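Side-chain contacts in YueI protein (Bacillus subtilis, PDB 2OHW), which is of unknown function, a single-chain member of the DUF1694 family built round a mixed four-stranded sheet with helices packed about it: residues 52-57 with 119-124; 44-49 with 104-109; 37-42 with 56-61; 28-33 with 93-98. All coordinates share one frame; numbering follows the deposited sequence.

Contact 1 (52-57 with 119-124)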
# COMPACT_ATOMS: atom_id res chain seq x y z
N TYR A 52 -3.32 11.73 0.36
CA TYR A 52 -4.05 11.35 1.57
C TYR A 52 -3.29 11.71 2.85
O TYR A 52 -2.18 11.22 3.11
CB TYR A 52 -4.38 9.85 1.55
CG TYR A 52 -5.54 9.47 0.66
CD1 TYR A 52 -6.81 9.24 1.19
CD2 TYR A 52 -5.37 9.31 -0.71
CE1 TYR A 52 -7.88 8.87 0.36
CE2 TYR A 52 -6.41 8.94 -1.54
CZ TYR A 52 -7.66 8.73 -1.00
OH TYR A 52 -8.69 8.37 -1.85
N LYS A 53 -3.92 12.54 3.67
CA LYS A 53 -3.36 12.87 4.99
C LYS A 53 -3.21 11.64 5.90
O LYS A 53 -2.35 11.63 6.77
CB LYS A 53 -4.21 13.95 5.68
CG LYS A 53 -3.53 14.60 6.88
CD LYS A 53 -2.24 15.35 6.51
CE LYS A 53 -1.36 15.55 7.74
NZ LYS A 53 -0.17 16.39 7.43
N GLU A 54 -4.03 10.61 5.67
CA GLU A 54 -3.93 9.37 6.43
C GLU A 54 -2.61 8.66 6.17
O GLU A 54 -2.05 8.05 7.07
CB GLU A 54 -5.10 8.43 6.11
CG GLU A 54 -6.46 8.98 6.53
CD GLU A 54 -7.16 9.82 5.46
OE1 GLU A 54 -6.52 10.25 4.49
OE2 GLU A 54 -8.37 10.06 5.61
N ALA A 55 -2.09 8.78 4.95
CA ALA A 55 -0.76 8.22 4.66
C ALA A 55 0.31 9.04 5.34
O ALA A 55 1.26 8.48 5.89
CB ALA A 55 -0.51 8.15 3.15
N GLU A 56 0.15 10.36 5.32
CA GLU A 56 1.12 11.23 6.02
C GLU A 56 1.17 10.88 7.50
O GLU A 56 2.24 10.82 8.10
CB GLU A 56 0.84 12.72 5.82
CG GLU A 56 1.90 13.59 6.52
CD GLU A 56 2.09 14.97 5.94
OE1 GLU A 56 1.22 15.46 5.19
OE2 GLU A 56 3.12 15.59 6.29
N HIS A 57 0.01 10.63 8.10
CA HIS A 57 -0.03 10.26 9.50
C HIS A 57 0.81 9.03 9.81
O HIS A 57 1.54 8.99 10.81
CB HIS A 57 -1.47 10.04 9.97
CG HIS A 57 -1.57 9.69 11.42
ND1 HIS A 57 -1.58 8.39 11.87
CD2 HIS A 57 -1.59 10.47 12.52
CE1 HIS A 57 -1.64 8.39 13.20
NE2 HIS A 57 -1.64 9.64 13.61
N ILE A 119 -5.81 -1.55 7.53
CA ILE A 119 -4.70 -1.05 6.72
C ILE A 119 -5.14 -0.31 5.47
O ILE A 119 -4.34 -0.10 4.54
CB ILE A 119 -3.76 -2.18 6.28
CG1 ILE A 119 -4.54 -3.23 5.48
CG2 ILE A 119 -3.01 -2.79 7.47
CD1 ILE A 119 -3.64 -4.05 4.59
N TYR A 120 -6.41 0.05 5.39
CA TYR A 120 -6.91 0.76 4.21
C TYR A 120 -7.71 1.99 4.59
O TYR A 120 -8.16 2.11 5.75
CB TYR A 120 -7.73 -0.16 3.29
CG TYR A 120 -9.19 -0.37 3.66
CD1 TYR A 120 -10.19 -0.01 2.76
CD2 TYR A 120 -9.57 -0.94 4.87
CE1 TYR A 120 -11.53 -0.20 3.07
CE2 TYR A 120 -10.92 -1.11 5.19
CZ TYR A 120 -11.88 -0.75 4.27
OH TYR A 120 -13.22 -0.94 4.57
N ILE A 121 -7.90 2.87 3.61
CA ILE A 121 -8.70 4.08 3.73
C ILE A 121 -10.01 3.88 2.99
O ILE A 121 -10.04 3.84 1.76
CB ILE A 121 -7.94 5.33 3.16
CG1 ILE A 121 -6.56 5.46 3.80
CG2 ILE A 121 -8.80 6.60 3.31
CD1 ILE A 121 -5.66 6.51 3.16
N GLN A 122 -11.08 3.69 3.75
CA GLN A 122 -12.37 3.45 3.16
C GLN A 122 -12.95 4.75 2.65
O GLN A 122 -13.36 5.62 3.43
CB GLN A 122 -13.30 2.85 4.20
CG GLN A 122 -14.67 2.49 3.66
CD GLN A 122 -15.60 2.09 4.76
OE1 GLN A 122 -15.74 2.80 5.77
NE2 GLN A 122 -16.24 0.95 4.60
N ASP A 123 -13.01 4.87 1.33
CA ASP A 123 -13.70 6.00 0.70
C ASP A 123 -14.27 5.57 -0.65
O ASP A 123 -14.07 4.42 -1.07
CB ASP A 123 -12.79 7.27 0.63
CG ASP A 123 -11.61 7.15 -0.35
OD1 ASP A 123 -11.39 6.07 -0.93
OD2 ASP A 123 -10.91 8.17 -0.55
N ASP A 124 -14.98 6.46 -1.34
CA ASP A 124 -15.57 6.09 -2.63
C ASP A 124 -14.54 5.69 -3.70
O ASP A 124 -14.82 4.83 -4.54
CB ASP A 124 -16.47 7.23 -3.17
CG ASP A 124 -15.70 8.52 -3.43
OD1 ASP A 124 -14.57 8.70 -2.92
OD2 ASP A 124 -16.26 9.39 -4.16
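The first turn of helix 53-60 faces an irregular run before helix 124-129, and the backbones come nearest at Glu-54 and Ile-121, whose CA atoms lie 7.6 Å apart. Tyr-52, the N-cap residue of the first helix, reaches across to Asp-123: its CG stands anti to the carbonyl carbon (chi1 -78°), which sends the ring out in that direction. There Tyr-52 OH donates to Asp-123 OD2 at 2.6 Å, on the syn lone pair of that oxygen. The oxygen lies near the ring plane, at its edge, while ring and carboxylate planes are turned 60° apart. Asp-123 OD1 is used differently, accepting from Tyr-126 N in the next helix and from Gln-45 NE2, so both carboxylate oxygens are engaged and the group is held against rotation. Beside this polar end, Ile-121 puts CD1 against Tyr-52 CD1 at 3.6 Å, with its other branch, CG2, 3.8 Å from Tyr-52 CE1. The same methyl, Ile-121 CD1, meets Glu-54 CB at 3.6 Å, so one methyl touches both the tyrosine ring and the CB of the glutamate. Replacing Tyr-52 by an alanine would probably leave Asp-123 OD2 without its hydroxyl donor and open a gap beside Ile-121. Arg-48 makes a cation-pi contact with the ring, and Tyr-81 OH bonds to Tyr-52 N. Geometrically this is a link between two helix N-termini: the N-cap tyrosine of one bonds to the N-cap aspartate of the other, whose OD1 performs the capping.

Contact 2 (44-49 with 104-109); sequences GQVLRS and LGIVIA
This is a small, wholly apolar contact in the buried interior, where the short helix 43-46 meets the start of strand 104-110; it buries 106 Å² in all, both sides summed. One methyl does the work on the helix side. With chi1 at 173°, Val-46 holds CG2 beside its backbone N and facing Ile-106, 3.8 Å from Ile-106 CD1 and 3.9 Å from Ile-106 CG1. The isoleucine thus offers the side of its longer branch, and the two side chains cross at about a right angle. The same valine methyl, Val-46 CG2, also stands 4.1 Å from Gly-105 CA. At this point the strand carries a classic beta bulge: Gly-105 and Ile-106 both face Leu-41 of the adjacent antiparallel strand 37-42, and the strand changes direction at Gly-105. At the bulge the backbones are close, with the CA atoms of Val-46 and Gly-105 6.1 Å apart. A beta carbon on Gly-105 would fall 2.9 Å from Val-46 CG2, a clash, so the close approach depends on that position having no side chain. Val-46 also touches Leu-41 and Leu-73, whereas Ile-106 continues onto Leu-67 of strand 65-70.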
# COMPACT_ATOMS: atom_id res chain seq x y z
N GLY A 44 -5.88 3.79 -7.80
CA GLY A 44 -6.87 4.85 -7.95
C GLY A 44 -6.77 5.92 -6.88
O GLY A 44 -6.90 7.10 -7.16
N GLN A 45 -6.55 5.51 -5.63
CA GLN A 45 -6.33 6.47 -4.55
C GLN A 45 -5.04 7.26 -4.75
O GLN A 45 -5.00 8.48 -4.52
CB GLN A 45 -6.34 5.74 -3.20
CG GLN A 45 -7.71 5.19 -2.85
CD GLN A 45 -7.70 4.42 -1.54
OE1 GLN A 45 -6.87 3.53 -1.35
NE2 GLN A 45 -8.62 4.76 -0.63
N VAL A 46 -3.96 6.60 -5.17
CA VAL A 46 -2.72 7.35 -5.38
C VAL A 46 -2.91 8.42 -6.47
O VAL A 46 -2.30 9.50 -6.42
CB VAL A 46 -1.53 6.42 -5.70
CG1 VAL A 46 -0.28 7.21 -6.09
CG2 VAL A 46 -1.24 5.56 -4.48
N LEU A 47 -3.76 8.12 -7.44
CA LEU A 47 -4.01 9.04 -8.56
C LEU A 47 -4.88 10.24 -8.18
O LEU A 47 -5.03 11.17 -8.99
CB LEU A 47 -4.62 8.29 -9.75
CG LEU A 47 -3.70 7.30 -10.47
CD1 LEU A 47 -4.48 6.32 -11.36
CD2 LEU A 47 -2.58 7.99 -11.25
N ARG A 48 -5.44 10.25 -6.97
CA ARG A 48 -6.22 11.39 -6.50
C ARG A 48 -5.32 12.62 -6.40
O ARG A 48 -4.19 12.53 -5.90
CB ARG A 48 -6.88 11.08 -5.15
CG ARG A 48 -7.92 12.11 -4.71
CD ARG A 48 -8.43 11.84 -3.30
NE ARG A 48 -7.57 12.40 -2.26
CZ ARG A 48 -7.93 12.56 -0.99
NH1 ARG A 48 -9.14 12.22 -0.59
NH2 ARG A 48 -7.07 13.08 -0.12
N SER A 49 -5.81 13.75 -6.89
CA SER A 49 -5.03 14.99 -6.96
C SER A 49 -4.44 15.39 -5.60
O SER A 49 -3.24 15.64 -5.49
CB SER A 49 -5.88 16.13 -7.54
OG SER A 49 -6.41 15.74 -8.80
N LEU A 104 -2.67 -2.36 -5.92
CA LEU A 104 -2.12 -1.45 -4.90
C LEU A 104 -1.08 -0.53 -5.51
O LEU A 104 -0.21 -0.98 -6.27
CB LEU A 104 -1.55 -2.24 -3.70
CG LEU A 104 -2.64 -3.08 -3.01
CD1 LEU A 104 -2.10 -3.72 -1.77
CD2 LEU A 104 -3.89 -2.25 -2.68
N GLY A 105 -1.16 0.75 -5.16
CA GLY A 105 -0.24 1.79 -5.66
C GLY A 105 0.88 2.08 -4.69
O GLY A 105 2.02 2.29 -5.10
N ILE A 106 0.57 2.10 -3.41
CA ILE A 106 1.54 2.41 -2.37
C ILE A 106 1.29 1.46 -1.22
O ILE A 106 0.12 1.15 -0.91
CB ILE A 106 1.40 3.89 -1.91
CG1 ILE A 106 2.22 4.78 -2.86
CG2 ILE A 106 1.72 4.07 -0.43
CD1 ILE A 106 2.00 6.24 -2.66
N VAL A 107 2.37 0.94 -0.63
CA VAL A 107 2.29 0.15 0.59
C VAL A 107 3.33 0.69 1.56
O VAL A 107 4.50 0.82 1.20
CB VAL A 107 2.57 -1.35 0.33
CG1 VAL A 107 2.64 -2.15 1.63
CG2 VAL A 107 1.52 -1.95 -0.60
N ILE A 108 2.91 1.02 2.77
CA ILE A 108 3.83 1.37 3.84
C ILE A 108 4.04 0.10 4.65
O ILE A 108 3.08 -0.44 5.21
CB ILE A 108 3.30 2.52 4.73
CG1 ILE A 108 3.09 3.77 3.87
CG2 ILE A 108 4.28 2.81 5.89
CD1 ILE A 108 2.33 4.93 4.53
N ALA A 109 5.27 -0.39 4.67
CA ALA A 109 5.58 -1.68 5.31
C ALA A 109 6.63 -1.49 6.38
O ALA A 109 7.64 -0.83 6.17
CB ALA A 109 6.08 -2.68 4.27

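Contact 3 (37-42 with 56-61); sequences VVLALT and EHELKN
Within 56-61, Glu-58 alone touches strand 37-42, facing Val-38 and Leu-39, with the CA atoms of Glu-58 and Val-38 7.4 Å apart. Just before it, His-57 directs ND1 at Glu-58 OE2, a weak hydrogen bond of 3.4 Å with the carboxylate oxygen in the ring plane at its edge. Glu-58 itself is bent at its second torsion (chi2 -49°), which folds the carboxylate back beside the valine. Its OE1 lies 3.2 Å from Val-38 CG1, a van der Waals approach of oxygen to methyl and not a hydrogen bond, while Glu-58 CG is 4.0 Å from Leu-39 CD2. The strand presents two consecutive residues because of a classic beta bulge, in which Val-38 and Leu-39 both face Ile-108 of the antiparallel strand 104-110. The polar demand of OE1 is met by a salt bridge to Arg-116. With an alanine in place of Glu-58 that bridge goes, and the guanidinium is likely to be freer to turn, with less packed against Val-38 CG1. Further on, Asn-61, the first residue to leave helical angles, turns ND2 back to His-57 O, a bond of 3.0 Å with an N-H...O angle of 158°; the same ND2 lies 3.3 Å above one face of the His-57 ring.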
# COMPACT_ATOMS: atom_id res chain seq x y z
N VAL A 37 2.35 -4.95 6.90
CA VAL A 37 1.72 -3.81 6.26
C VAL A 37 1.10 -2.88 7.30
O VAL A 37 0.33 -3.32 8.16
CB VAL A 37 0.67 -4.25 5.22
CG1 VAL A 37 -0.02 -3.04 4.62
CG2 VAL A 37 1.32 -5.11 4.12
N VAL A 38 1.43 -1.59 7.18
CA VAL A 38 0.87 -0.53 8.01
C VAL A 38 -0.29 0.17 7.30
O VAL A 38 -1.29 0.49 7.93
CB VAL A 38 1.98 0.50 8.37
CG1 VAL A 38 1.40 1.70 9.09
CG2 VAL A 38 3.06 -0.16 9.23
N LEU A 39 -0.17 0.38 5.99
CA LEU A 39 -1.22 1.05 5.22
C LEU A 39 -1.00 0.73 3.76
O LEU A 39 0.14 0.61 3.30
CB LEU A 39 -1.19 2.56 5.45
CG LEU A 39 -2.42 3.39 5.02
CD1 LEU A 39 -3.54 3.28 6.07
CD2 LEU A 39 -1.98 4.83 4.92
N ALA A 40 -2.09 0.59 3.01
CA ALA A 40 -2.01 0.38 1.58
C ALA A 40 -3.03 1.27 0.89
O ALA A 40 -4.14 1.45 1.41
CB ALA A 40 -2.26 -1.08 1.26
N LEU A 41 -2.65 1.84 -0.25
CA LEU A 41 -3.55 2.66 -1.08
C LEU A 41 -3.67 2.00 -2.44
O LEU A 41 -2.66 1.48 -2.97
CB LEU A 41 -2.95 4.04 -1.30
CG LEU A 41 -2.89 5.00 -0.11
CD1 LEU A 41 -2.23 6.30 -0.58
CD2 LEU A 41 -4.21 5.28 0.51
N THR A 42 -4.87 2.01 -3.03
CA THR A 42 -5.02 1.51 -4.39
C THR A 42 -4.36 2.49 -5.37
O THR A 42 -4.13 3.67 -5.04
CB THR A 42 -6.49 1.36 -4.82
OG1 THR A 42 -7.10 2.65 -4.92
CG2 THR A 42 -7.26 0.47 -3.85
N GLU A 56 0.15 10.36 5.32
CA GLU A 56 1.12 11.23 6.02
C GLU A 56 1.17 10.88 7.50
O GLU A 56 2.24 10.82 8.10
CB GLU A 56 0.84 12.72 5.82
CG GLU A 56 1.90 13.59 6.52
CD GLU A 56 2.09 14.97 5.94
OE1 GLU A 56 1.22 15.46 5.19
OE2 GLU A 56 3.12 15.59 6.29
N HIS A 57 0.01 10.63 8.10
CA HIS A 57 -0.03 10.26 9.50
C HIS A 57 0.81 9.03 9.81
O HIS A 57 1.54 8.99 10.81
CB HIS A 57 -1.47 10.04 9.97
CG HIS A 57 -1.57 9.69 11.42
ND1 HIS A 57 -1.58 8.39 11.87
CD2 HIS A 57 -1.59 10.47 12.52
CE1 HIS A 57 -1.64 8.39 13.20
NE2 HIS A 57 -1.64 9.64 13.61
N GLU A 58 0.67 8.01 8.97
CA GLU A 58 1.41 6.77 9.15
C GLU A 58 2.91 6.95 8.93
O GLU A 58 3.73 6.34 9.62
CB GLU A 58 0.86 5.65 8.24
CG GLU A 58 -0.55 5.15 8.63
CD GLU A 58 -0.72 4.82 10.12
OE1 GLU A 58 0.18 4.19 10.73
OE2 GLU A 58 -1.78 5.18 10.68
N LEU A 59 3.29 7.78 7.96
CA LEU A 59 4.72 8.07 7.77
C LEU A 59 5.33 8.84 8.94
O LEU A 59 6.47 8.59 9.36
CB LEU A 59 4.93 8.81 6.45
CG LEU A 59 4.58 8.00 5.21
CD1 LEU A 59 4.47 8.93 4.04
CD2 LEU A 59 5.61 6.92 4.93
N LYS A 60 4.54 9.77 9.47
CA LYS A 60 4.96 10.62 10.59
C LYS A 60 5.12 9.82 11.88
O LYS A 60 5.95 10.15 12.72
CB LYS A 60 3.89 11.70 10.78
CG LYS A 60 4.13 12.69 11.90
CD LYS A 60 3.02 13.73 11.93
CE LYS A 60 3.31 14.78 13.00
NZ LYS A 60 3.32 14.20 14.38
N ASN A 61 4.31 8.78 12.04
CA ASN A 61 4.22 8.06 13.30
C ASN A 61 4.91 6.71 13.25
O ASN A 61 4.83 5.90 14.18
CB ASN A 61 2.76 8.00 13.74
CG ASN A 61 2.32 9.31 14.35
OD1 ASN A 61 2.66 9.57 15.50
ND2 ASN A 61 1.63 10.16 13.59

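Contact 4 (28-33 with 93-98); sequences LFLGSL and KIVSDL
Leu-30, near the middle of a tight turn, packs against Val-95 at the end of edge strand 92-95, the CA atoms of the two lying 6.5 Å apart. The closer part of the contact is here. The CB of Val-95 is directed at the turn, and both methyls come near it: CG2 is 3.7 Å from the backbone oxygen Leu-30 O and 4.2 Å from Leu-30 CB. Its other methyl, Val-95 CG1, stands 3.9 Å from the same Leu-30 O, so both methyls face that carbonyl oxygen. The turn that offers it is a type I' beta turn from Phe-29 to Ser-32, closed by a backbone bond from Ser-32 N to Phe-29 O of 3.1 Å. Gly-31 occupies its third position with phi 102°, where a beta carbon would collide with the carbonyl oxygen of Leu-30. The looser side lies toward Leu-98, which follows the strand: its end turns back so that CD2 meets Leu-30 CD2 at 4.3 Å, a single methyl pair. This side, with the exposed Gly-31, is the more open one, whereas Leu-30 is buried and runs on inward to Val-107, Asn-70 and Thr-102. Between the two segments the strand end and the loop after it contribute methyl groups, and the turn a leucine with its carbonyl. Such chemistry is consistent with van der Waals packing, partly methyl on methyl and partly methyl against the Leu-30 carbonyl oxygen, with no directional bond between the segments, and Leu-30 supplies the turn's side of all of it.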
# COMPACT_ATOMS: atom_id res chain seq x y z
N LEU A 28 0.57 -9.30 -3.80
CA LEU A 28 -0.39 -8.21 -3.61
C LEU A 28 0.28 -6.94 -3.05
O LEU A 28 0.06 -5.83 -3.56
CB LEU A 28 -1.56 -8.63 -2.71
CG LEU A 28 -2.59 -7.54 -2.35
CD1 LEU A 28 -3.28 -6.94 -3.56
CD2 LEU A 28 -3.63 -8.11 -1.39
N PHE A 29 1.08 -7.12 -2.00
CA PHE A 29 1.60 -6.00 -1.22
C PHE A 29 2.99 -5.51 -1.62
O PHE A 29 3.78 -5.07 -0.77
CB PHE A 29 1.54 -6.34 0.28
CG PHE A 29 0.13 -6.50 0.80
CD1 PHE A 29 -0.69 -5.39 0.95
CD2 PHE A 29 -0.35 -7.75 1.15
CE1 PHE A 29 -2.00 -5.54 1.43
CE2 PHE A 29 -1.65 -7.91 1.64
CZ PHE A 29 -2.48 -6.81 1.78
N LEU A 30 3.28 -5.57 -2.92
CA LEU A 30 4.53 -5.02 -3.48
C LEU A 30 5.76 -5.61 -2.82
O LEU A 30 6.77 -4.93 -2.61
CB LEU A 30 4.54 -3.48 -3.38
CG LEU A 30 3.44 -2.75 -4.15
CD1 LEU A 30 3.46 -1.25 -3.84
CD2 LEU A 30 3.58 -2.99 -5.64
N GLY A 31 5.66 -6.90 -2.50
CA GLY A 31 6.78 -7.67 -1.95
C GLY A 31 6.72 -7.89 -0.45
O GLY A 31 7.47 -8.72 0.07
N SER A 32 5.83 -7.17 0.25
CA SER A 32 5.71 -7.30 1.70
C SER A 32 4.74 -8.40 2.12
O SER A 32 3.80 -8.74 1.40
CB SER A 32 5.24 -5.97 2.32
OG SER A 32 5.14 -6.09 3.74
N LEU A 33 4.99 -8.97 3.30
CA LEU A 33 4.01 -9.87 3.92
C LEU A 33 2.88 -9.05 4.56
O LEU A 33 3.10 -7.94 5.03
CB LEU A 33 4.68 -10.76 4.98
CG LEU A 33 5.67 -11.83 4.50
CD1 LEU A 33 6.19 -12.67 5.67
CD2 LEU A 33 5.05 -12.72 3.44
N LYS A 93 11.08 2.88 -1.97
CA LYS A 93 11.53 1.94 -3.00
C LYS A 93 10.49 1.91 -4.09
O LYS A 93 9.30 1.76 -3.81
CB LYS A 93 11.73 0.53 -2.41
CG LYS A 93 12.80 0.43 -1.32
CD LYS A 93 13.17 -1.03 -0.99
CE LYS A 93 14.23 -1.09 0.11
NZ LYS A 93 14.44 -2.46 0.67
N ILE A 94 10.91 2.05 -5.34
CA ILE A 94 10.01 1.84 -6.46
C ILE A 94 10.11 0.37 -6.88
O ILE A 94 11.18 -0.12 -7.28
CB ILE A 94 10.31 2.82 -7.63
CG1 ILE A 94 10.05 4.27 -7.19
CG2 ILE A 94 9.44 2.48 -8.82
CD1 ILE A 94 10.85 5.31 -7.95
N VAL A 95 9.01 -0.34 -6.71
CA VAL A 95 8.96 -1.78 -6.95
C VAL A 95 8.67 -2.03 -8.43
O VAL A 95 7.60 -1.67 -8.93
CB VAL A 95 7.94 -2.46 -6.00
CG1 VAL A 95 7.88 -3.98 -6.25
CG2 VAL A 95 8.30 -2.17 -4.57
N SER A 96 9.65 -2.62 -9.13
CA SER A 96 9.67 -2.72 -10.60
C SER A 96 9.56 -4.15 -11.14
O SER A 96 9.17 -4.34 -12.29
CB SER A 96 10.92 -2.06 -11.18
OG SER A 96 12.11 -2.65 -10.67
N ASP A 97 9.90 -5.13 -10.32
CA ASP A 97 9.77 -6.53 -10.72
C ASP A 97 8.40 -7.07 -10.30
O ASP A 97 8.27 -7.64 -9.22
CB ASP A 97 10.88 -7.40 -10.11
CG ASP A 97 10.84 -8.84 -10.61
OD1 ASP A 97 10.39 -9.06 -11.75
OD2 ASP A 97 11.23 -9.76 -9.85
N LEU A 98 7.39 -6.87 -11.15
CA LEU A 98 6.06 -7.42 -10.89
C LEU A 98 5.72 -8.58 -11.82
O LEU A 98 5.76 -8.44 -13.04
CB LEU A 98 4.99 -6.34 -11.00
CG LEU A 98 5.18 -5.04 -10.19
CD1 LEU A 98 3.99 -4.11 -10.37
CD2 LEU A 98 5.41 -5.34 -8.72

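In the fold
From the N terminus, the turn 28-33 comes first, and contact 4 closes the loop from it to 93-98, tying the turn after helix 22-28 to edge strand 92-95. Nested within that loop, contact 3 joins the opposite edge strand 37-42 to helix 53-60 over a short separation. Contact 2 starts from the next helix, 43-46, and reaches 104-109, crossing both contact 3 and contact 4. Contact 1 begins on helix 53-60, sharing Glu-56 and His-57 with contact 3, and closes last, bringing in the C-terminal run 119-124; it crosses contacts 2 and 4. Contacts 1 and 4 lie on opposite sides of the chain's centre, about 19 Å apart between centres.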